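Local coordinates for protein SsfS6 (Streptomyces sp. SF2575, PDB 4G2T) that belongs to the GT-B clan, with two domains built on parallel sheets, and binds thymidine-5'-diphosphate in a pocket between its two domains, at residues A[267-272]-A[291-296]; A[229-234]-A[302-307]; A[151-156]-A[310-315]. One frame throughout, in Å; residues are numbered along the deposited sequence.

How the contacts relate
The three contacts nest one inside another along the chain, and none cross. Starting from the N terminus, the loop 151-156, which follows strand 146-149 of the first parallel sheet, opens the widest loop; contact 3 closes it at 310-315 and so ties the two domains together. Within it, strand 228-232 pairs with strand 302-305 in contact 2, two central neighbours of the second sheet. Innermost is contact 1, where the end of strand 265-269 meets residues 291-296. Strand 265-269 flanks strand 228-232, which places contacts 1 and 2 in one sheet, while helix 309-317 follows directly on strand 302-305. All three contacts touch thymidine-5'-diphosphate.

Contact 1: A[267-272]-A[291-296]; sequences VVAVSD and FPLSAI. With TYD (thymidine-5'-diphosphate), chain B.
V267 lays its CG1 methyl obliquely against the ring of F291, 3.9 Å from CD2 and almost as close to CE2, and the two side chains lie roughly perpendicular. V267 CG1 is anti to the backbone N (chi1 171°), which carries this branch to the ring. V268 O lies near the same CD2 and CE2 atoms, at the ring edge and near its plane, 4.1 Å from CE2. One residue further along the strand, the A269 methyl faces the opposite segment and meets L293, CB to CD2 at 4.0 Å. These apolar contacts join the C-terminal end of strand 265-269 to the turn at 292-296, and the thymine of thymidine-5'-diphosphate sits beside the junction.

The base is read by main-chain atoms. Its N3 donates to F291 O at 2.6 Å, a fairly straight bond of 158°, while L293 N donates to O2 at 3.0 Å. F291 N reaches O4 in a weak bond of 3.4 Å. L293 also uses its side chain: CG packs 3.4 Å from O2, and CD1 extends to C2' of the sugar. A269 CB lies against the O4 and C4 end of the base. N210, whose ND2 is bonded to the ligand, accepts the backbone N-H of S294 at OD1, linking a neighbouring loop to the same corner.

The base presents acceptor, donor, acceptor at O4, N3 and O2, and F291 N, F291 O and L293 N answer as donor, acceptor, donor, the first bond weak. This pattern suits a thymine-type edge and is consistent with recognition of the base through main-chain hydrogen bonds, with the side chains supplying apolar packing.

Contact 2: A[229-234]-A[302-307]; sequences LCLTFG and VVVHHG. With TYD (thymidine-5'-diphosphate), chain B.
C230 pairs with V303 at the middle of a parallel beta ladder at the heart of the Rossmann-like C-terminal domain, where strand 228-232 runs beside strand 302-305. V302 O accepts from C230 N, C230 O from V304 N at 2.9 Å, and V304 O from T232 N, which is the straightest of the three at 168°. T232 O receives a CA-H...O contact from H305 CA at 3.1 Å.

On one face L229 and L231 pack against V302 and V304, with L229 CD1 reaching V302 CG1 at 3.7 Å; helix 357-366 covers L229 and V304 there. C230 and V303 meet on the other face, where C315 of helix 309-317 touches V303.

Toward the C-terminal ends of the two segments, polar side chains find several partners. T232 OG1 is bonded to A269 O of the adjacent strand and takes a weak bond from G234 N. The H305 ring is held at both nitrogens, since ND1 accepts G307 N at 2.9 Å, in the ring plane, and NE2 meets Q322 OE1. H306 NE2 donates to two diphosphate oxygens of thymidine-5'-diphosphate, O2B at 2.8 Å and O3A. F233 O sits over one face of the H306 ring, 3.0 Å above its plane and over its centre.

Contact 3: A[151-156]-A[310-315]; sequences IRLASP and GTTLTC. With TYD (thymidine-5'-diphosphate), chain B.
L153 and L313 run antiparallel alongside one another, their CD2 methyls 3.6 Å apart, as the loop 151-156 of the N-terminal domain meets helix 309-317 of the C-terminal domain. L313 divides its branches: CD2 lies against L153, while CD1 comes down on the backbone at I151, 3.3 Å from its O. The other branch of L153, CD1, touches T312 CG2 at 3.7 Å, with the two side chains nearly perpendicular. That methyl is anti to the backbone N of T312, while OG1 on the same carbon turns back to bond G308 O.

R152 leaves the backbone away from the helix, and its guanidinium forms salt bridges with E129 through NH1 and E330 through NE. T314 OG1 and T314 N bond G310 O from opposite faces of its carbonyl plane.

At the N-terminal end of the helix, G310 N donates to O2A of thymidine-5'-diphosphate at 3.1 Å. T311 grips O1A twice, through N and through OG1 at 2.7 Å. Packing that is mainly apolar, with one methyl against a backbone carbonyl, therefore joins the domains on one side of a helix whose first turn holds the alpha phosphate, where the helix dipole would probably help to offset its negative charge.

Contact 1: A[267-272]-A[291-296]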
loop_
_atom_site.group_PDB
_atom_site.type_symbol
_atom_site.label_atom_id
_atom_site.label_comp_id
_atom_site.label_asym_id
_atom_site.label_seq_id
_atom_site.Cartn_x
_atom_site.Cartn_y
_atom_site.Cartn_z
ATOM N N VAL A 267 -26.407 3.088 2.103
ATOM C CA VAL A 267 -25.181 3.861 1.974
ATOM C C VAL A 267 -24.775 3.886 0.506
ATOM O O VAL A 267 -24.722 2.844 -0.146
ATOM C CB VAL A 267 -24.036 3.248 2.804
ATOM C CG1 VAL A 267 -22.716 3.932 2.485
ATOM C CG2 VAL A 267 -24.347 3.339 4.291
ATOM N N VAL A 268 -24.496 5.076 -0.014
ATOM C CA VAL A 268 -24.135 5.213 -1.419
ATOM C C VAL A 268 -22.637 5.437 -1.611
ATOM O O VAL A 268 -22.107 6.491 -1.260
ATOM C CB VAL A 268 -24.913 6.357 -2.095
ATOM C CG1 VAL A 268 -24.569 6.427 -3.573
ATOM C CG2 VAL A 268 -26.408 6.164 -1.901
ATOM N N ALA A 269 -21.962 4.437 -2.168
ATOM C CA ALA A 269 -20.543 4.551 -2.477
ATOM C C ALA A 269 -20.359 5.146 -3.869
ATOM O O ALA A 269 -20.498 4.454 -4.876
ATOM C CB ALA A 269 -19.863 3.195 -2.379
ATOM N N VAL A 270 -20.045 6.436 -3.913
ATOM C CA VAL A 270 -19.920 7.158 -5.172
ATOM C C VAL A 270 -18.922 8.296 -4.975
ATOM O O VAL A 270 -18.604 8.645 -3.841
ATOM C CB VAL A 270 -21.294 7.711 -5.622
ATOM C CG1 VAL A 270 -21.713 8.882 -4.745
ATOM C CG2 VAL A 270 -21.279 8.108 -7.096
ATOM N N SER A 271 -18.415 8.855 -6.071
ATOM C CA SER A 271 -17.461 9.959 -6.003
ATOM C C SER A 271 -17.981 11.104 -5.137
ATOM O O SER A 271 -19.169 11.428 -5.171
ATOM C CB SER A 271 -17.134 10.471 -7.408
ATOM O OG SER A 271 -16.218 11.551 -7.356
ATOM N N ASP A 272 -17.086 11.701 -4.355
ATOM C CA ASP A 272 -17.451 12.767 -3.425
ATOM C C ASP A 272 -18.082 13.967 -4.127
ATOM O O ASP A 272 -18.991 14.601 -3.589
ATOM C CB ASP A 272 -16.233 13.210 -2.609
ATOM C CG ASP A 272 -15.792 12.161 -1.605
ATOM O OD1 ASP A 272 -16.669 11.480 -1.031
ATOM O OD2 ASP A 272 -14.571 12.017 -1.390
ATOM N N PHE A 291 -16.390 5.482 -0.406
ATOM C CA PHE A 291 -16.084 4.463 0.589
ATOM C C PHE A 291 -15.531 3.216 -0.085
ATOM O O PHE A 291 -16.243 2.554 -0.841
ATOM C CB PHE A 291 -17.329 4.095 1.399
ATOM C CG PHE A 291 -18.023 5.270 2.023
ATOM C CD1 PHE A 291 -17.428 5.978 3.053
ATOM C CD2 PHE A 291 -19.281 5.656 1.589
ATOM C CE1 PHE A 291 -18.070 7.059 3.630
ATOM C CE2 PHE A 291 -19.927 6.734 2.162
ATOM C CZ PHE A 291 -19.321 7.435 3.184
ATOM N N PRO A 292 -14.253 2.903 0.174
ATOM C CA PRO A 292 -13.663 1.637 -0.266
ATOM C C PRO A 292 -14.517 0.489 0.249
ATOM O O PRO A 292 -14.696 0.361 1.460
ATOM C CB PRO A 292 -12.296 1.636 0.420
ATOM C CG PRO A 292 -11.962 3.079 0.567
ATOM C CD PRO A 292 -13.270 3.761 0.854
ATOM N N LEU A 293 -15.045 -0.317 -0.667
ATOM C CA LEU A 293 -16.034 -1.337 -0.331
ATOM C C LEU A 293 -15.580 -2.297 0.765
ATOM O O LEU A 293 -16.346 -2.607 1.675
ATOM C CB LEU A 293 -16.454 -2.106 -1.585
ATOM C CG LEU A 293 -17.109 -1.254 -2.675
ATOM C CD1 LEU A 293 -17.601 -2.124 -3.821
ATOM C CD2 LEU A 293 -18.248 -0.421 -2.101
ATOM N N SER A 294 -14.330 -2.746 0.689
ATOM C CA SER A 294 -13.782 -3.684 1.668
ATOM C C SER A 294 -13.849 -3.145 3.096
ATOM O O SER A 294 -13.893 -3.913 4.056
ATOM C CB SER A 294 -12.338 -4.048 1.317
ATOM O OG SER A 294 -11.515 -2.895 1.284
ATOM N N ALA A 295 -13.858 -1.823 3.227
ATOM C CA ALA A 295 -13.930 -1.185 4.535
ATOM C C ALA A 295 -15.353 -1.171 5.090
ATOM O O ALA A 295 -15.550 -1.213 6.305
ATOM C CB ALA A 295 -13.371 0.231 4.465
ATOM N N ILE A 296 -16.342 -1.117 4.203
ATOM C CA ILE A 296 -17.736 -0.998 4.629
ATOM C C ILE A 296 -18.548 -2.285 4.465
ATOM O O ILE A 296 -19.635 -2.407 5.027
ATOM C CB ILE A 296 -18.463 0.146 3.888
ATOM C CG1 ILE A 296 -18.578 -0.169 2.396
ATOM C CG2 ILE A 296 -17.747 1.469 4.114
ATOM C CD1 ILE A 296 -19.397 0.841 1.621
HETATM P PA TYD B . -15.326 -1.669 -10.887
HETATM O O1A TYD B . -16.073 -2.486 -9.861
HETATM O O2A TYD B . -14.642 -2.589 -11.873
HETATM O O3A TYD B . -16.347 -0.740 -11.618
HETATM P PB TYD B . -15.855 0.277 -12.696
HETATM O O1B TYD B . -14.650 -0.271 -13.421
HETATM O O2B TYD B . -16.978 0.504 -13.680
HETATM O O3B TYD B . -15.488 1.586 -12.037
HETATM O "O5'" TYD B . -14.261 -0.774 -10.183
HETATM C "C5'" TYD B . -14.639 0.070 -9.162
HETATM C "C4'" TYD B . -13.616 0.007 -8.083
HETATM O "O4'" TYD B . -13.628 1.184 -7.347
HETATM C "C3'" TYD B . -13.946 -1.113 -7.134
HETATM O "O3'" TYD B . -12.785 -1.660 -6.636
HETATM C "C2'" TYD B . -14.769 -0.516 -6.040
HETATM C "C1'" TYD B . -14.168 0.938 -6.002
HETATM N N1 TYD B . -15.025 2.042 -5.345
HETATM C C2 TYD B . -15.295 2.069 -3.922
HETATM O O2 TYD B . -14.847 1.201 -3.195
HETATM N N3 TYD B . -16.084 3.088 -3.339
HETATM C C4 TYD B . -16.621 4.105 -4.142
HETATM O O4 TYD B . -17.307 4.996 -3.635
HETATM C C5 TYD B . -16.344 4.089 -5.608
HETATM C C5M TYD B . -16.912 5.170 -6.463
HETATM C C6 TYD B . -15.577 3.098 -6.181
#

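Contact 2: A[229-234]-A[302-307]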
loop_
_atom_site.group_PDB
_atom_site.type_symbol
_atom_site.label_atom_id
_atom_site.label_comp_id
_atom_site.label_asym_id
_atom_site.label_seq_id
_atom_site.Cartn_x
_atom_site.Cartn_y
_atom_site.Cartn_z
ATOM N N LEU A 229 -27.955 -1.503 3.221
ATOM C CA LEU A 229 -27.698 -1.744 1.805
ATOM C C LEU A 229 -26.657 -0.773 1.256
ATOM O O LEU A 229 -26.676 0.417 1.569
ATOM C CB LEU A 229 -29.000 -1.647 1.000
ATOM C CG LEU A 229 -28.947 -1.819 -0.523
ATOM C CD1 LEU A 229 -30.190 -2.540 -1.020
ATOM C CD2 LEU A 229 -28.805 -0.477 -1.233
ATOM N N CYS A 230 -25.751 -1.287 0.430
ATOM C CA CYS A 230 -24.753 -0.452 -0.223
ATOM C C CYS A 230 -25.086 -0.247 -1.696
ATOM O O CYS A 230 -25.230 -1.207 -2.451
ATOM C CB CYS A 230 -23.355 -1.056 -0.084
ATOM S SG CYS A 230 -22.073 -0.125 -0.952
ATOM N N LEU A 231 -25.205 1.012 -2.098
ATOM C CA LEU A 231 -25.536 1.352 -3.476
ATOM C C LEU A 231 -24.351 2.022 -4.163
ATOM O O LEU A 231 -23.956 3.126 -3.796
ATOM C CB LEU A 231 -26.759 2.269 -3.509
ATOM C CG LEU A 231 -27.245 2.736 -4.881
ATOM C CD1 LEU A 231 -27.715 1.559 -5.723
ATOM C CD2 LEU A 231 -28.351 3.770 -4.729
ATOM N N THR A 232 -23.783 1.350 -5.158
ATOM C CA THR A 232 -22.615 1.874 -5.858
ATOM C C THR A 232 -22.627 1.509 -7.339
ATOM O O THR A 232 -23.018 0.407 -7.709
ATOM C CB THR A 232 -21.303 1.367 -5.220
ATOM O OG1 THR A 232 -20.187 1.800 -6.007
ATOM C CG2 THR A 232 -21.298 -0.153 -5.126
ATOM N N PHE A 233 -22.198 2.441 -8.186
ATOM C CA PHE A 233 -22.142 2.190 -9.624
ATOM C C PHE A 233 -20.728 2.311 -10.188
ATOM O O PHE A 233 -20.534 2.325 -11.402
ATOM C CB PHE A 233 -23.103 3.113 -10.380
ATOM C CG PHE A 233 -24.536 2.654 -10.353
ATOM C CD1 PHE A 233 -24.856 1.356 -9.986
ATOM C CD2 PHE A 233 -25.561 3.517 -10.703
ATOM C CE1 PHE A 233 -26.170 0.930 -9.962
ATOM C CE2 PHE A 233 -26.879 3.095 -10.681
ATOM C CZ PHE A 233 -27.183 1.801 -10.309
ATOM N N GLY A 234 -19.740 2.391 -9.302
ATOM C CA GLY A 234 -18.350 2.416 -9.721
ATOM C C GLY A 234 -17.807 3.806 -9.991
ATOM O O GLY A 234 -18.271 4.789 -9.414
ATOM N N VAL A 302 -26.460 -6.308 1.816
ATOM C CA VAL A 302 -26.750 -6.483 0.396
ATOM C C VAL A 302 -26.256 -5.283 -0.416
ATOM O O VAL A 302 -26.304 -4.145 0.050
ATOM C CB VAL A 302 -28.265 -6.722 0.160
ATOM C CG1 VAL A 302 -29.085 -5.563 0.707
ATOM C CG2 VAL A 302 -28.564 -6.956 -1.316
ATOM N N VAL A 303 -25.766 -5.543 -1.626
ATOM C CA VAL A 303 -25.223 -4.490 -2.477
ATOM C C VAL A 303 -25.896 -4.433 -3.846
ATOM O O VAL A 303 -26.010 -5.445 -4.534
ATOM C CB VAL A 303 -23.708 -4.669 -2.690
ATOM C CG1 VAL A 303 -23.148 -3.526 -3.524
ATOM C CG2 VAL A 303 -22.993 -4.759 -1.356
ATOM N N VAL A 304 -26.337 -3.240 -4.234
ATOM C CA VAL A 304 -26.862 -3.010 -5.575
ATOM C C VAL A 304 -25.808 -2.294 -6.408
ATOM O O VAL A 304 -25.377 -1.195 -6.056
ATOM C CB VAL A 304 -28.133 -2.148 -5.540
ATOM C CG1 VAL A 304 -28.637 -1.886 -6.951
ATOM C CG2 VAL A 304 -29.203 -2.820 -4.700
ATOM N N HIS A 305 -25.388 -2.909 -7.509
ATOM C CA HIS A 305 -24.317 -2.328 -8.313
ATOM C C HIS A 305 -24.471 -2.487 -9.827
ATOM O O HIS A 305 -25.447 -3.057 -10.315
ATOM C CB HIS A 305 -22.952 -2.847 -7.853
ATOM C CG HIS A 305 -22.816 -4.337 -7.913
ATOM N ND1 HIS A 305 -22.543 -5.012 -9.084
ATOM C CD2 HIS A 305 -22.909 -5.280 -6.948
ATOM C CE1 HIS A 305 -22.476 -6.307 -8.837
ATOM N NE2 HIS A 305 -22.694 -6.497 -7.547
ATOM N N HIS A 306 -23.485 -1.971 -10.554
ATOM C CA HIS A 306 -23.522 -1.903 -12.010
ATOM C C HIS A 306 -22.857 -3.110 -12.661
ATOM O O HIS A 306 -22.575 -3.100 -13.860
ATOM C CB HIS A 306 -22.820 -0.632 -12.484
ATOM C CG HIS A 306 -21.350 -0.619 -12.206
ATOM N ND1 HIS A 306 -20.830 -0.715 -10.930
ATOM C CD2 HIS A 306 -20.283 -0.528 -13.036
ATOM C CE1 HIS A 306 -19.513 -0.681 -10.989
ATOM N NE2 HIS A 306 -19.153 -0.567 -12.256
ATOM N N GLY A 307 -22.599 -4.143 -11.869
ATOM C CA GLY A 307 -21.959 -5.345 -12.370
ATOM C C GLY A 307 -20.463 -5.188 -12.566
ATOM O O GLY A 307 -19.829 -6.021 -13.214
HETATM P PA TYD B . -15.326 -1.669 -10.887
HETATM O O1A TYD B . -16.073 -2.486 -9.861
HETATM O O2A TYD B . -14.642 -2.589 -11.873
HETATM O O3A TYD B . -16.347 -0.740 -11.618
HETATM P PB TYD B . -15.855 0.277 -12.696
HETATM O O1B TYD B . -14.650 -0.271 -13.421
HETATM O O2B TYD B . -16.978 0.504 -13.680
HETATM O O3B TYD B . -15.488 1.586 -12.037
HETATM O "O5'" TYD B . -14.261 -0.774 -10.183
HETATM C "C5'" TYD B . -14.639 0.070 -9.162
HETATM C "C4'" TYD B . -13.616 0.007 -8.083
HETATM O "O4'" TYD B . -13.628 1.184 -7.347
HETATM C "C3'" TYD B . -13.946 -1.113 -7.134
HETATM O "O3'" TYD B . -12.785 -1.660 -6.636
HETATM C "C2'" TYD B . -14.769 -0.516 -6.040
HETATM C "C1'" TYD B . -14.168 0.938 -6.002
HETATM N N1 TYD B . -15.025 2.042 -5.345
HETATM C C2 TYD B . -15.295 2.069 -3.922
HETATM O O2 TYD B . -14.847 1.201 -3.195
HETATM N N3 TYD B . -16.084 3.088 -3.339
HETATM C C4 TYD B . -16.621 4.105 -4.142
HETATM O O4 TYD B . -17.307 4.996 -3.635
HETATM C C5 TYD B . -16.344 4.089 -5.608
HETATM C C5M TYD B . -16.912 5.170 -6.463
HETATM C C6 TYD B . -15.577 3.098 -6.181
#

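Contact 3: A[151-156]-A[310-315]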
loop_
_atom_site.group_PDB
_atom_site.type_symbol
_atom_site.label_atom_id
_atom_site.label_comp_id
_atom_site.label_asym_id
_atom_site.label_seq_id
_atom_site.Cartn_x
_atom_site.Cartn_y
_atom_site.Cartn_z
ATOM N N ILE A 151 -8.551 -10.118 -13.475
ATOM C CA ILE A 151 -9.200 -9.233 -12.518
ATOM C C ILE A 151 -10.713 -9.332 -12.668
ATOM O O ILE A 151 -11.455 -8.451 -12.232
ATOM C CB ILE A 151 -8.744 -7.774 -12.707
ATOM C CG1 ILE A 151 -9.168 -7.250 -14.081
ATOM C CG2 ILE A 151 -7.233 -7.668 -12.550
ATOM C CD1 ILE A 151 -8.748 -5.820 -14.346
ATOM N N ARG A 152 -11.161 -10.421 -13.286
ATOM C CA ARG A 152 -12.573 -10.614 -13.598
ATOM C C ARG A 152 -13.028 -12.024 -13.237
ATOM O O ARG A 152 -12.223 -12.957 -13.215
ATOM C CB ARG A 152 -12.813 -10.361 -15.088
ATOM C CG ARG A 152 -12.315 -9.006 -15.571
ATOM C CD ARG A 152 -12.183 -8.947 -17.083
ATOM N NE ARG A 152 -11.774 -7.618 -17.528
ATOM C CZ ARG A 152 -10.511 -7.213 -17.610
ATOM N NH1 ARG A 152 -9.525 -8.037 -17.282
ATOM N NH2 ARG A 152 -10.232 -5.985 -18.024
ATOM N N LEU A 153 -14.319 -12.176 -12.951
ATOM C CA LEU A 153 -14.902 -13.495 -12.719
ATOM C C LEU A 153 -14.768 -14.345 -13.974
ATOM O O LEU A 153 -14.517 -15.547 -13.903
ATOM C CB LEU A 153 -16.377 -13.376 -12.334
ATOM C CG LEU A 153 -16.715 -13.170 -10.859
ATOM C CD1 LEU A 153 -18.214 -12.981 -10.683
ATOM C CD2 LEU A 153 -16.227 -14.351 -10.037
ATOM N N ALA A 154 -14.941 -13.702 -15.123
ATOM C CA ALA A 154 -14.778 -14.360 -16.409
ATOM C C ALA A 154 -14.194 -13.379 -17.417
ATOM O O ALA A 154 -14.683 -12.258 -17.557
ATOM C CB ALA A 154 -16.110 -14.901 -16.902
ATOM N N SER A 155 -13.143 -13.801 -18.108
ATOM C CA SER A 155 -12.504 -12.960 -19.110
ATOM C C SER A 155 -12.688 -13.553 -20.500
ATOM O O SER A 155 -11.937 -14.444 -20.899
ATOM C CB SER A 155 -11.014 -12.796 -18.803
ATOM O OG SER A 155 -10.817 -12.248 -17.510
ATOM N N PRO A 156 -13.701 -13.065 -21.236
ATOM C CA PRO A 156 -13.979 -13.515 -22.604
ATOM C C PRO A 156 -12.744 -13.405 -23.490
ATOM O O PRO A 156 -12.269 -12.301 -23.756
ATOM C CB PRO A 156 -15.058 -12.538 -23.075
ATOM C CG PRO A 156 -15.754 -12.130 -21.826
ATOM C CD PRO A 156 -14.681 -12.065 -20.776
ATOM N N GLY A 310 -14.555 -5.279 -10.255
ATOM C CA GLY A 310 -13.981 -5.091 -8.936
ATOM C C GLY A 310 -15.033 -5.087 -7.846
ATOM O O GLY A 310 -14.831 -5.655 -6.774
ATOM N N THR A 311 -16.163 -4.445 -8.126
ATOM C CA THR A 311 -17.264 -4.372 -7.174
ATOM C C THR A 311 -17.852 -5.755 -6.909
ATOM O O THR A 311 -18.157 -6.102 -5.768
ATOM C CB THR A 311 -18.374 -3.428 -7.677
ATOM O OG1 THR A 311 -17.837 -2.112 -7.863
ATOM C CG2 THR A 311 -19.522 -3.364 -6.681
ATOM N N THR A 312 -17.999 -6.543 -7.968
ATOM C CA THR A 312 -18.561 -7.885 -7.856
ATOM C C THR A 312 -17.656 -8.807 -7.045
ATOM O O THR A 312 -18.111 -9.484 -6.124
ATOM C CB THR A 312 -18.802 -8.514 -9.242
ATOM O OG1 THR A 312 -19.679 -7.676 -10.005
ATOM C CG2 THR A 312 -19.423 -9.893 -9.100
ATOM N N LEU A 313 -16.373 -8.826 -7.393
ATOM C CA LEU A 313 -15.399 -9.679 -6.722
ATOM C C LEU A 313 -15.216 -9.304 -5.253
ATOM O O LEU A 313 -15.019 -10.173 -4.403
ATOM C CB LEU A 313 -14.056 -9.630 -7.452
ATOM C CG LEU A 313 -14.006 -10.324 -8.814
ATOM C CD1 LEU A 313 -12.780 -9.886 -9.597
ATOM C CD2 LEU A 313 -14.011 -11.833 -8.637
ATOM N N THR A 314 -15.283 -8.010 -4.960
ATOM C CA THR A 314 -15.137 -7.529 -3.591
ATOM C C THR A 314 -16.330 -7.947 -2.736
ATOM O O THR A 314 -16.161 -8.428 -1.614
ATOM C CB THR A 314 -14.971 -5.995 -3.541
ATOM O OG1 THR A 314 -13.765 -5.622 -4.219
ATOM C CG2 THR A 314 -14.904 -5.509 -2.101
ATOM N N CYS A 315 -17.533 -7.766 -3.274
ATOM C CA CYS A 315 -18.753 -8.184 -2.591
ATOM C C CYS A 315 -18.777 -9.698 -2.422
ATOM O O CYS A 315 -19.265 -10.217 -1.419
ATOM C CB CYS A 315 -19.989 -7.722 -3.364
ATOM S SG CYS A 315 -20.226 -5.932 -3.391
HETATM P PA TYD B . -15.326 -1.669 -10.887
HETATM O O1A TYD B . -16.073 -2.486 -9.861
HETATM O O2A TYD B . -14.642 -2.589 -11.873
HETATM O O3A TYD B . -16.347 -0.740 -11.618
HETATM P PB TYD B . -15.855 0.277 -12.696
HETATM O O1B TYD B . -14.650 -0.271 -13.421
HETATM O O2B TYD B . -16.978 0.504 -13.680
HETATM O O3B TYD B . -15.488 1.586 -12.037
HETATM O "O5'" TYD B . -14.261 -0.774 -10.183
HETATM C "C5'" TYD B . -14.639 0.070 -9.162
HETATM C "C4'" TYD B . -13.616 0.007 -8.083
HETATM O "O4'" TYD B . -13.628 1.184 -7.347
HETATM C "C3'" TYD B . -13.946 -1.113 -7.134
HETATM O "O3'" TYD B . -12.785 -1.660 -6.636
HETATM C "C2'" TYD B . -14.769 -0.516 -6.040
HETATM C "C1'" TYD B . -14.168 0.938 -6.002
HETATM N N1 TYD B . -15.025 2.042 -5.345
HETATM C C2 TYD B . -15.295 2.069 -3.922
HETATM O O2 TYD B . -14.847 1.201 -3.195
HETATM N N3 TYD B . -16.084 3.088 -3.339
HETATM C C4 TYD B . -16.621 4.105 -4.142
HETATM O O4 TYD B . -17.307 4.996 -3.635
HETATM C C5 TYD B . -16.344 4.089 -5.608
HETATM C C5M TYD B . -16.912 5.170 -6.463
HETATM C C6 TYD B . -15.577 3.098 -6.181
#